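Local structure of protein argonaute (Marinitoga piezophila, 5I4A) at residues A[84-87]-A[88-92]; A[95-98]-A[99-103]; A[250-253]-A[254-257]. The protein cleaves target DNA or RNA complementary to a short 5'-OH guide RNA, and may help defend against invading mobile genetic elements. One frame throughout, in Å; residues are numbered along the deposited sequence.

Interaction 1 (A[84-87]-A[88-92]). With nucleotides of chain B.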
ATOM      1  N   LYS A  84      24.772 -12.705   1.382  1.00 39.84           N
ATOM      2  CA  LYS A  84      23.442 -13.057   0.887  1.00 36.30           C
ATOM      3  C   LYS A  84      22.941 -12.042  -0.132  1.00 38.78           C
ATOM      4  O   LYS A  84      22.350 -12.418  -1.147  1.00 44.15           O
ATOM      5  CB  LYS A  84      22.472 -13.166   2.060  1.00 37.47           C
ATOM      6  CG  LYS A  84      22.690 -14.380   2.943  1.00 50.06           C
ATOM      7  CD  LYS A  84      21.848 -14.293   4.205  1.00 51.09           C
ATOM      8  CE  LYS A  84      21.220 -15.632   4.552  1.00 55.40           C
ATOM      9  NZ  LYS A  84      20.040 -15.924   3.691  1.00 54.12           N
ATOM     10  N   LYS A  85      23.164 -10.749   0.124  1.00 39.83           N
ATOM     11  CA  LYS A  85      22.621  -9.725  -0.760  1.00 39.32           C
ATOM     12  C   LYS A  85      23.262  -9.786  -2.139  1.00 37.69           C
ATOM     13  O   LYS A  85      22.589  -9.566  -3.153  1.00 36.34           O
ATOM     14  CB  LYS A  85      22.801  -8.344  -0.134  1.00 40.09           C
ATOM     15  CG  LYS A  85      22.083  -8.194   1.196  1.00 55.22           C
ATOM     16  CD  LYS A  85      21.830  -6.741   1.552  1.00 62.64           C
ATOM     17  CE  LYS A  85      20.553  -6.611   2.369  1.00 67.69           C
ATOM     18  NZ  LYS A  85      20.511  -7.588   3.496  1.00 65.45           N
ATOM     19  N   LEU A  86      24.562 -10.089  -2.200  1.00 35.70           N
ATOM     20  CA  LEU A  86      25.229 -10.211  -3.493  1.00 31.05           C
ATOM     21  C   LEU A  86      24.633 -11.347  -4.312  1.00 32.03           C
ATOM     22  O   LEU A  86      24.434 -11.211  -5.526  1.00 32.50           O
ATOM     23  CB  LEU A  86      26.728 -10.425  -3.295  1.00 29.14           C
ATOM     24  CG  LEU A  86      27.587 -10.613  -4.548  1.00 35.59           C
ATOM     25  CD1 LEU A  86      27.381  -9.462  -5.517  1.00 32.34           C
ATOM     26  CD2 LEU A  86      29.054 -10.741  -4.171  1.00 44.58           C
ATOM     27  N   PHE A  87      24.340 -12.479  -3.665  1.00 28.57           N
ATOM     28  CA  PHE A  87      23.719 -13.590  -4.378  1.00 28.78           C
ATOM     29  C   PHE A  87      22.352 -13.198  -4.923  1.00 34.59           C
ATOM     30  O   PHE A  87      22.023 -13.509  -6.074  1.00 32.22           O
ATOM     31  CB  PHE A  87      23.604 -14.806  -3.455  1.00 35.77           C
ATOM     32  CG  PHE A  87      22.937 -15.994  -4.092  1.00 34.24           C
ATOM     33  CD1 PHE A  87      23.670 -16.885  -4.855  1.00 30.32           C
ATOM     34  CD2 PHE A  87      21.578 -16.216  -3.933  1.00 35.29           C
ATOM     35  CE1 PHE A  87      23.061 -17.975  -5.446  1.00 34.54           C
ATOM     36  CE2 PHE A  87      20.964 -17.305  -4.522  1.00 25.23           C
ATOM     37  CZ  PHE A  87      21.706 -18.182  -5.280  1.00 32.82           C
ATOM     38  N   VAL A  88      21.546 -12.510  -4.112  1.00 30.00           N
ATOM     39  CA  VAL A  88      20.206 -12.116  -4.540  1.00 31.77           C
ATOM     40  C   VAL A  88      20.285 -11.073  -5.648  1.00 32.83           C
ATOM     41  O   VAL A  88      19.567 -11.151  -6.652  1.00 31.71           O
ATOM     42  CB  VAL A  88      19.391 -11.605  -3.337  1.00 35.50           C
ATOM     43  CG1 VAL A  88      18.062 -11.016  -3.799  1.00 34.66           C
ATOM     44  CG2 VAL A  88      19.159 -12.726  -2.337  1.00 31.13           C
ATOM     45  N   LYS A  89      21.153 -10.075  -5.475  1.00 26.12           N
ATOM     46  CA  LYS A  89      21.344  -9.066  -6.512  1.00 30.23           C
ATOM     47  C   LYS A  89      21.765  -9.711  -7.826  1.00 35.01           C
ATOM     48  O   LYS A  89      21.226  -9.394  -8.893  1.00 36.09           O
ATOM     49  CB  LYS A  89      22.384  -8.046  -6.053  1.00 32.73           C
ATOM     50  CG  LYS A  89      22.904  -7.139  -7.152  1.00 33.22           C
ATOM     51  CD  LYS A  89      24.075  -6.308  -6.655  1.00 36.23           C
ATOM     52  CE  LYS A  89      24.627  -5.411  -7.751  1.00 46.32           C
ATOM     53  NZ  LYS A  89      25.760  -4.583  -7.254  1.00 50.41           N
ATOM     54  N   THR A  90      22.724 -10.637  -7.760  1.00 33.23           N
ATOM     55  CA  THR A  90      23.205 -11.308  -8.964  1.00 30.56           C
ATOM     56  C   THR A  90      22.103 -12.131  -9.618  1.00 32.21           C
ATOM     57  O   THR A  90      21.956 -12.123 -10.845  1.00 27.43           O
ATOM     58  CB  THR A  90      24.397 -12.196  -8.619  1.00 29.55           C
ATOM     59  OG1 THR A  90      25.385 -11.421  -7.925  1.00 32.98           O
ATOM     60  CG2 THR A  90      25.010 -12.782  -9.881  1.00 30.10           C
ATOM     61  N   LEU A  91      21.320 -12.851  -8.812  1.00 28.49           N
ATOM     62  CA  LEU A  91      20.246 -13.672  -9.361  1.00 32.70           C
ATOM     63  C   LEU A  91      19.170 -12.809 -10.014  1.00 35.33           C
ATOM     64  O   LEU A  91      18.633 -13.165 -11.069  1.00 32.14           O
ATOM     65  CB  LEU A  91      19.650 -14.542  -8.256  1.00 28.74           C
ATOM     66  CG  LEU A  91      18.712 -15.682  -8.645  1.00 35.60           C
ATOM     67  CD1 LEU A  91      19.368 -16.602  -9.655  1.00 33.01           C
ATOM     68  CD2 LEU A  91      18.314 -16.454  -7.402  1.00 31.80           C
ATOM     69  N   TYR A  92      18.849 -11.665  -9.400  1.00 30.62           N
ATOM     70  CA  TYR A  92      17.890 -10.737  -9.996  1.00 32.55           C
ATOM     71  C   TYR A  92      18.366 -10.252 -11.359  1.00 32.74           C
ATOM     72  O   TYR A  92      17.601 -10.234 -12.331  1.00 28.16           O
ATOM     73  CB  TYR A  92      17.657  -9.554  -9.058  1.00 32.11           C
ATOM     74  CG  TYR A  92      16.436  -9.687  -8.177  1.00 30.90           C
ATOM     75  CD1 TYR A  92      15.183  -9.935  -8.722  1.00 29.58           C
ATOM     76  CD2 TYR A  92      16.538  -9.565  -6.798  1.00 27.46           C
ATOM     77  CE1 TYR A  92      14.064 -10.055  -7.917  1.00 26.58           C
ATOM     78  CE2 TYR A  92      15.428  -9.684  -5.986  1.00 29.57           C
ATOM     79  CZ  TYR A  92      14.193  -9.927  -6.549  1.00 32.87           C
ATOM     80  OH  TYR A  92      13.088 -10.047  -5.738  1.00 32.46           O
TER
ATOM     81  P     A B  11      13.641  -7.036  -3.554  1.00 83.25           P
ATOM     82  OP1   A B  11      12.983  -6.792  -4.861  1.00 87.55           O
ATOM     83  OP2   A B  11      13.879  -8.427  -3.092  1.00 78.26           O
ATOM     84  O5'   A B  11      15.033  -6.267  -3.582  1.00 76.37           O
ATOM     85  C5'   A B  11      16.032  -6.517  -2.607  1.00 73.83           C
ATOM     86  C4'   A B  11      17.370  -6.022  -3.081  1.00 77.77           C
ATOM     87  O4'   A B  11      17.815  -6.855  -4.184  1.00 76.15           O
ATOM     88  C3'   A B  11      17.354  -4.608  -3.645  1.00 82.43           C
ATOM     89  O3'   A B  11      17.485  -3.589  -2.660  1.00 87.17           O
ATOM     90  C2'   A B  11      18.474  -4.633  -4.678  1.00 79.99           C
ATOM     91  O2'   A B  11      19.749  -4.473  -4.071  1.00 78.23           O
ATOM     92  C1'   A B  11      18.364  -6.057  -5.208  1.00 75.76           C
ATOM     93  N9    A B  11      17.470  -6.133  -6.377  1.00 62.06           N
ATOM     94  C8    A B  11      16.101  -6.273  -6.422  1.00 51.09           C
ATOM     95  N7    A B  11      15.615  -6.310  -7.641  1.00 50.51           N
ATOM     96  C5    A B  11      16.747  -6.184  -8.443  1.00 52.43           C
ATOM     97  C6    A B  11      16.938  -6.150  -9.834  1.00 53.98           C
ATOM     98  N6    A B  11      15.942  -6.245 -10.726  1.00 53.84           N
ATOM     99  N1    A B  11      18.201  -6.015 -10.286  1.00 55.73           N
ATOM    100  C2    A B  11      19.212  -5.922  -9.412  1.00 55.93           C
ATOM    101  N3    A B  11      19.160  -5.939  -8.086  1.00 54.59           N
ATOM    102  C4    A B  11      17.888  -6.074  -7.672  1.00 57.78           C
TER
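Thr90 holds OG1 beside its own backbone N (chi1 -53°), and this turns the hydroxyl back along the helix to Leu86 O. Phe87 and Leu91 both have CG anti to the backbone N (chi1 178° and -168°), and the two side chains lie alongside each other, pointing the same way. Thr90 OG1 donates to Leu86 O at 2.6 Å. Thr90 N bonds to the same Leu86 O at 2.9 Å. The two donors reach this oxygen from opposite faces of its carbonyl plane. The buried hydroxyl thus finds an acceptor one turn back. Leu86 CD1 lies 3.7 Å from Thr90 OG1. In the apolar pair, Phe87 CE2 comes 4.0 Å from Leu91 CD2. These are i to i+4 pairs of helix 84-101 in the N-terminal domain. Phe87 and Thr90 pack on Ile17 of strand 16-22, and Leu91 packs on Ile137 of strand 127-140. Tyr92 meets the guide RNA. Its ring lies nearly parallel to the base of A11 of chain B, and A11 N7 sits over the ring centre, 3.4 Å above the plane. Over the same face, Tyr92 CD2 is 3.3 Å from A11 C8. Tyr92 OH donates to A11 OP2 at 3.2 Å and also bonds to Ile137 N.

Interaction 2 (A[95-98]-A[99-103]); sequences IKKL and FLDND
Phe99 lies alongside Ile95, with both side chains pointing the same way. Ile95 CG2 touches the ring at Phe99 CE2, 3.6 Å away. Ile95 O lies in the ring plane at its edge, 3.2 Å from Phe99 CD2, and also accepts the helical bond from Phe99 N. Phe112 stacks on this ring, and Phe246 meets it edge-to-face. Leu98 takes part through its carbonyl. Asn102 ND2 bonds to Leu98 O at 2.6 Å, with the oxygen in the amide plane and an N-H...O angle of 167°. The bond from Asn102 N to Leu98 O is weak. Here helix 84-101 ends in a Schellman motif. Asp103, with positive phi, is the C-prime residue: Phe104 N pairs with Phe99 O, and Asp103 N with Leu100 O at 3.0 Å. On another side Asp101 forms a salt bridge with Lys97. The lysine chain is extended as far as CE and bends there (chi4 51°), bringing Lys97 NZ to the syn lone pair of Asp101 OD2 at 2.6 Å. A methionine in place of Lys97 would probably leave Asp101 OD2 without its charged mate and Asn40 O without this donor. Asp101 OD1 is bonded to Asn41 ND2.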
ATOM      1  N   ILE A  95      18.093 -13.091 -13.924  1.00 32.73           N
ATOM      2  CA  ILE A  95      16.729 -13.311 -14.396  1.00 33.51           C
ATOM      3  C   ILE A  95      16.344 -12.244 -15.408  1.00 31.93           C
ATOM      4  O   ILE A  95      15.740 -12.539 -16.448  1.00 39.14           O
ATOM      5  CB  ILE A  95      15.756 -13.341 -13.202  1.00 28.50           C
ATOM      6  CG1 ILE A  95      15.935 -14.641 -12.417  1.00 35.57           C
ATOM      7  CG2 ILE A  95      14.311 -13.170 -13.668  1.00 22.84           C
ATOM      8  CD1 ILE A  95      15.622 -14.502 -10.951  1.00 42.39           C
ATOM      9  N   LYS A  96      16.693 -10.989 -15.123  1.00 25.69           N
ATOM     10  CA  LYS A  96      16.413  -9.899 -16.051  1.00 29.02           C
ATOM     11  C   LYS A  96      17.052 -10.155 -17.410  1.00 34.86           C
ATOM     12  O   LYS A  96      16.414  -9.970 -18.454  1.00 30.81           O
ATOM     13  CB  LYS A  96      16.910  -8.582 -15.458  1.00 25.92           C
ATOM     14  CG  LYS A  96      16.697  -7.367 -16.339  1.00 34.24           C
ATOM     15  CD  LYS A  96      17.255  -6.125 -15.666  1.00 35.53           C
ATOM     16  CE  LYS A  96      16.920  -4.873 -16.447  1.00 36.86           C
ATOM     17  NZ  LYS A  96      17.364  -3.655 -15.720  1.00 47.85           N
ATOM     18  N   LYS A  97      18.317 -10.583 -17.416  1.00 26.22           N
ATOM     19  CA  LYS A  97      19.005 -10.850 -18.676  1.00 29.05           C
ATOM     20  C   LYS A  97      18.272 -11.906 -19.491  1.00 25.60           C
ATOM     21  O   LYS A  97      18.079 -11.747 -20.702  1.00 34.75           O
ATOM     22  CB  LYS A  97      20.445 -11.293 -18.415  1.00 31.73           C
ATOM     23  CG  LYS A  97      21.072 -11.981 -19.618  1.00 30.77           C
ATOM     24  CD  LYS A  97      22.483 -12.462 -19.342  1.00 37.24           C
ATOM     25  CE  LYS A  97      23.027 -13.230 -20.541  1.00 33.63           C
ATOM     26  NZ  LYS A  97      22.866 -12.455 -21.807  1.00 31.61           N
ATOM     27  N   LEU A  98      17.859 -12.997 -18.843  1.00 25.10           N
ATOM     28  CA  LEU A  98      17.179 -14.072 -19.558  1.00 32.83           C
ATOM     29  C   LEU A  98      15.881 -13.579 -20.187  1.00 36.98           C
ATOM     30  O   LEU A  98      15.586 -13.884 -21.349  1.00 39.20           O
ATOM     31  CB  LEU A  98      16.917 -15.243 -18.615  1.00 27.30           C
ATOM     32  CG  LEU A  98      18.148 -16.043 -18.187  1.00 32.02           C
ATOM     33  CD1 LEU A  98      17.754 -17.169 -17.244  1.00 33.76           C
ATOM     34  CD2 LEU A  98      18.878 -16.589 -19.404  1.00 34.59           C
ATOM     35  N   PHE A  99      15.087 -12.818 -19.429  1.00 34.75           N
ATOM     36  CA  PHE A  99      13.865 -12.239 -19.979  1.00 38.12           C
ATOM     37  C   PHE A  99      14.178 -11.307 -21.145  1.00 41.56           C
ATOM     38  O   PHE A  99      13.550 -11.390 -22.207  1.00 50.10           O
ATOM     39  CB  PHE A  99      13.099 -11.487 -18.888  1.00 34.10           C
ATOM     40  CG  PHE A  99      12.183 -12.357 -18.071  1.00 33.67           C
ATOM     41  CD1 PHE A  99      10.905 -12.652 -18.519  1.00 27.66           C
ATOM     42  CD2 PHE A  99      12.593 -12.863 -16.848  1.00 28.45           C
ATOM     43  CE1 PHE A  99      10.055 -13.442 -17.766  1.00 28.49           C
ATOM     44  CE2 PHE A  99      11.748 -13.655 -16.092  1.00 30.73           C
ATOM     45  CZ  PHE A  99      10.477 -13.945 -16.552  1.00 30.63           C
ATOM     46  N   LEU A 100      15.148 -10.407 -20.961  1.00 41.29           N
ATOM     47  CA  LEU A 100      15.515  -9.489 -22.034  1.00 36.26           C
ATOM     48  C   LEU A 100      16.085 -10.241 -23.231  1.00 38.98           C
ATOM     49  O   LEU A 100      15.844  -9.861 -24.382  1.00 37.97           O
ATOM     50  CB  LEU A 100      16.515  -8.451 -21.525  1.00 38.77           C
ATOM     51  CG  LEU A 100      16.006  -7.397 -20.535  1.00 46.53           C
ATOM     52  CD1 LEU A 100      17.130  -6.455 -20.133  1.00 37.51           C
ATOM     53  CD2 LEU A 100      14.841  -6.617 -21.120  1.00 46.11           C
ATOM     54  N   ASP A 101      16.846 -11.312 -22.980  1.00 42.31           N
ATOM     55  CA  ASP A 101      17.369 -12.125 -24.073  1.00 36.85           C
ATOM     56  C   ASP A 101      16.261 -12.812 -24.857  1.00 44.55           C
ATOM     57  O   ASP A 101      16.465 -13.156 -26.026  1.00 42.10           O
ATOM     58  CB  ASP A 101      18.346 -13.178 -23.546  1.00 32.63           C
ATOM     59  CG  ASP A 101      19.697 -12.592 -23.179  1.00 35.57           C
ATOM     60  OD1 ASP A 101      19.940 -11.409 -23.489  1.00 29.59           O
ATOM     61  OD2 ASP A 101      20.520 -13.325 -22.593  1.00 40.26           O
ATOM     62  N   ASN A 102      15.102 -13.034 -24.241  1.00 37.22           N
ATOM     63  CA  ASN A 102      13.948 -13.581 -24.935  1.00 37.55           C
ATOM     64  C   ASN A 102      12.962 -12.495 -25.345  1.00 36.35           C
ATOM     65  O   ASN A 102      11.775 -12.777 -25.541  1.00 38.25           O
ATOM     66  CB  ASN A 102      13.271 -14.647 -24.074  1.00 36.37           C
ATOM     67  CG  ASN A 102      14.123 -15.896 -23.926  1.00 44.96           C
ATOM     68  OD1 ASN A 102      13.988 -16.851 -24.693  1.00 51.58           O
ATOM     69  ND2 ASN A 102      15.016 -15.889 -22.943  1.00 37.96           N
ATOM     70  N   ASP A 103      13.441 -11.256 -25.468  1.00 52.11           N
ATOM     71  CA  ASP A 103      12.713 -10.120 -26.026  1.00 63.42           C
ATOM     72  C   ASP A 103      11.524  -9.689 -25.177  1.00 64.77           C
ATOM     73  O   ASP A 103      10.586  -9.070 -25.692  1.00 64.11           O
ATOM     74  CB  ASP A 103      12.264 -10.399 -27.464  1.00 71.66           C
ATOM     75  CG  ASP A 103      12.647  -9.283 -28.417  1.00 78.86           C
ATOM     76  OD1 ASP A 103      13.853  -9.133 -28.709  1.00 74.88           O
ATOM     77  OD2 ASP A 103      11.743  -8.553 -28.871  1.00 86.73           O
TER

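Interaction 3 (A[250-253]-A[254-257])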
ATOM      1  N   ILE A 250      17.467 -22.199 -14.103  1.00 54.46           N
ATOM      2  CA  ILE A 250      17.572 -22.022 -12.658  1.00 45.59           C
ATOM      3  C   ILE A 250      16.463 -22.710 -11.874  1.00 43.95           C
ATOM      4  O   ILE A 250      16.570 -22.795 -10.641  1.00 43.02           O
ATOM      5  CB  ILE A 250      17.638 -20.528 -12.271  1.00 46.55           C
ATOM      6  CG1 ILE A 250      16.365 -19.797 -12.700  1.00 42.60           C
ATOM      7  CG2 ILE A 250      18.871 -19.871 -12.879  1.00 45.06           C
ATOM      8  CD1 ILE A 250      16.311 -18.353 -12.233  1.00 43.83           C
ATOM      9  N   THR A 251      15.411 -23.210 -12.519  1.00 43.92           N
ATOM     10  CA  THR A 251      14.329 -23.827 -11.762  1.00 48.24           C
ATOM     11  C   THR A 251      13.550 -24.781 -12.657  1.00 48.27           C
ATOM     12  O   THR A 251      13.607 -24.696 -13.886  1.00 47.82           O
ATOM     13  CB  THR A 251      13.391 -22.768 -11.162  1.00 49.50           C
ATOM     14  OG1 THR A 251      12.514 -23.384 -10.209  1.00 53.38           O
ATOM     15  CG2 THR A 251      12.562 -22.104 -12.251  1.00 44.27           C
ATOM     16  N   ASN A 252      12.820 -25.696 -12.017  1.00 45.31           N
ATOM     17  CA  ASN A 252      11.933 -26.630 -12.708  1.00 51.22           C
ATOM     18  C   ASN A 252      10.520 -26.063 -12.628  1.00 46.21           C
ATOM     19  O   ASN A 252       9.848 -26.180 -11.598  1.00 46.42           O
ATOM     20  CB  ASN A 252      12.010 -28.025 -12.091  1.00 46.31           C
ATOM     21  CG  ASN A 252      11.203 -29.060 -12.867  1.00 51.12           C
ATOM     22  OD1 ASN A 252      10.393 -28.721 -13.731  1.00 52.89           O
ATOM     23  ND2 ASN A 252      11.420 -30.331 -12.552  1.00 48.50           N
ATOM     24  N   LEU A 253      10.062 -25.467 -13.730  1.00 46.40           N
ATOM     25  CA  LEU A 253       8.738 -24.859 -13.782  1.00 46.58           C
ATOM     26  C   LEU A 253       7.606 -25.871 -13.673  1.00 51.61           C
ATOM     27  O   LEU A 253       6.444 -25.463 -13.583  1.00 53.17           O
ATOM     28  CB  LEU A 253       8.588 -24.065 -15.078  1.00 50.65           C
ATOM     29  CG  LEU A 253       9.578 -22.917 -15.250  1.00 46.08           C
ATOM     30  CD1 LEU A 253       9.379 -22.256 -16.597  1.00 52.35           C
ATOM     31  CD2 LEU A 253       9.415 -21.908 -14.125  1.00 47.42           C
ATOM     32  N   ASN A 254       7.909 -27.167 -13.679  1.00 47.54           N
ATOM     33  CA  ASN A 254       6.897 -28.210 -13.589  1.00 48.14           C
ATOM     34  C   ASN A 254       6.755 -28.784 -12.187  1.00 48.03           C
ATOM     35  O   ASN A 254       5.885 -29.630 -11.966  1.00 48.49           O
ATOM     36  CB  ASN A 254       7.216 -29.337 -14.578  1.00 53.99           C
ATOM     37  CG  ASN A 254       6.997 -28.924 -16.020  1.00 58.66           C
ATOM     38  OD1 ASN A 254       5.906 -28.493 -16.394  1.00 60.66           O
ATOM     39  ND2 ASN A 254       8.039 -29.045 -16.835  1.00 55.83           N
ATOM     40  N   GLU A 255       7.582 -28.352 -11.241  1.00 47.43           N
ATOM     41  CA  GLU A 255       7.504 -28.800  -9.853  1.00 47.26           C
ATOM     42  C   GLU A 255       6.903 -27.658  -9.037  1.00 50.39           C
ATOM     43  O   GLU A 255       7.609 -26.757  -8.581  1.00 53.34           O
ATOM     44  CB  GLU A 255       8.874 -29.223  -9.336  1.00 51.75           C
ATOM     45  CG  GLU A 255       9.387 -30.488 -10.006  1.00 66.55           C
ATOM     46  CD  GLU A 255      10.712 -30.964  -9.451  1.00 71.56           C
ATOM     47  OE1 GLU A 255      11.397 -30.176  -8.764  1.00 77.17           O
ATOM     48  OE2 GLU A 255      11.069 -32.135  -9.702  1.00 68.71           O
ATOM     49  N   ASN A 256       5.586 -27.705  -8.861  1.00 56.98           N
ATOM     50  CA  ASN A 256       4.873 -26.631  -8.193  1.00 56.81           C
ATOM     51  C   ASN A 256       5.101 -26.684  -6.682  1.00 50.05           C
ATOM     52  O   ASN A 256       5.585 -27.674  -6.122  1.00 53.88           O
ATOM     53  CB  ASN A 256       3.378 -26.703  -8.505  1.00 59.97           C
ATOM     54  CG  ASN A 256       3.070 -26.419  -9.965  1.00 64.71           C
ATOM     55  OD1 ASN A 256       3.822 -25.727 -10.649  1.00 75.49           O
ATOM     56  ND2 ASN A 256       1.951 -26.951 -10.446  1.00 59.96           N
ATOM     57  N   TYR A 257       4.739 -25.587  -6.024  1.00 46.06           N
ATOM     58  CA  TYR A 257       4.814 -25.465  -4.571  1.00 48.16           C
ATOM     59  C   TYR A 257       3.466 -25.881  -3.996  1.00 52.50           C
ATOM     60  O   TYR A 257       2.466 -25.182  -4.181  1.00 55.11           O
ATOM     61  CB  TYR A 257       5.165 -24.030  -4.184  1.00 44.99           C
ATOM     62  CG  TYR A 257       5.564 -23.817  -2.738  1.00 44.46           C
ATOM     63  CD1 TYR A 257       4.610 -23.765  -1.730  1.00 44.47           C
ATOM     64  CD2 TYR A 257       6.896 -23.628  -2.388  1.00 43.94           C
ATOM     65  CE1 TYR A 257       4.973 -23.557  -0.413  1.00 43.98           C
ATOM     66  CE2 TYR A 257       7.268 -23.418  -1.071  1.00 43.45           C
ATOM     67  CZ  TYR A 257       6.303 -23.383  -0.089  1.00 43.47           C
ATOM     68  OH  TYR A 257       6.667 -23.173   1.222  1.00 47.61           O
TER
HETATM   69  O   HOH W   1      10.110 -25.758  -8.924  1.00 32.52           O
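Asn252 bends over the chain that follows it and meets both Asn254 and Glu255. Its CB lies 4.0 Å from Glu255 OE1, at the margin of the contact. With CG anti to the backbone N (chi1 -174°), the amide reaches forward over the turn. Asn252 CG then passes 3.7 Å from Glu255 CG. At the tip the two branches part. Asn252 OD1 accepts from Asn254 N at 2.9 Å, with an N-H...O angle of 155°. The donor lies above the amide carbonyl plane, so it does not follow a lone pair. Beside this bond, Asn252 OD1 also touches Asn254 CB at 3.3 Å. The other branch goes to the glutamate: Asn252 ND2 rests 3.2 Å from Glu255 CD. Amide and carboxylate planes are 27° apart, and the angle is too poor for a hydrogen bond from Asn252 ND2 to Glu255 OE2. The amides of Asn252 and Asn254 stand at a right angle to each other.

The backbone here is a type I beta turn from Asn252 to Glu255 in linker L2, and the bond from OD1 adds an Asx turn to it. Glu255 N closes the beta turn on Asn252 O at 3.2 Å, from well above the carbonyl plane. A water sits 2.7 Å from Asn252 O and also bonds to Glu255 O, joining the two ends of the turn. Leu253 points away from 254-257 and packs on Leu244 and on Ile240 of helix 240-243. Asn254 touches Pro241 of that helix. On the N-terminal side of the turn, Thr251 OG1 bonds to Lys10 O. On the C-terminal side, the ring of Tyr257 meets Tyr145 edge-to-face.

In the fold
Interactions 1 and 2 follow each other along helix 84-101, with centres about 17 Å apart. Interaction 1 meets the guide RNA directly. Interaction 2, near the end of the same helix, has its nearest atom about 5 Å from the nucleic acid. Interaction 3 belongs to linker L2, and its nearest atom is about 12 Å from the RNA. It touches interaction 2 where Ile95 CG1 packs on Ile250 CD1 at 3.7 Å, so the linker lies against the N-terminal domain helix. Interactions 1 and 3 do not touch; their nearest atoms are about 4 Å apart. The side chain of Lys85 lies about 11 Å from that of Glu485, an inferred active-site residue of the PIWI domain.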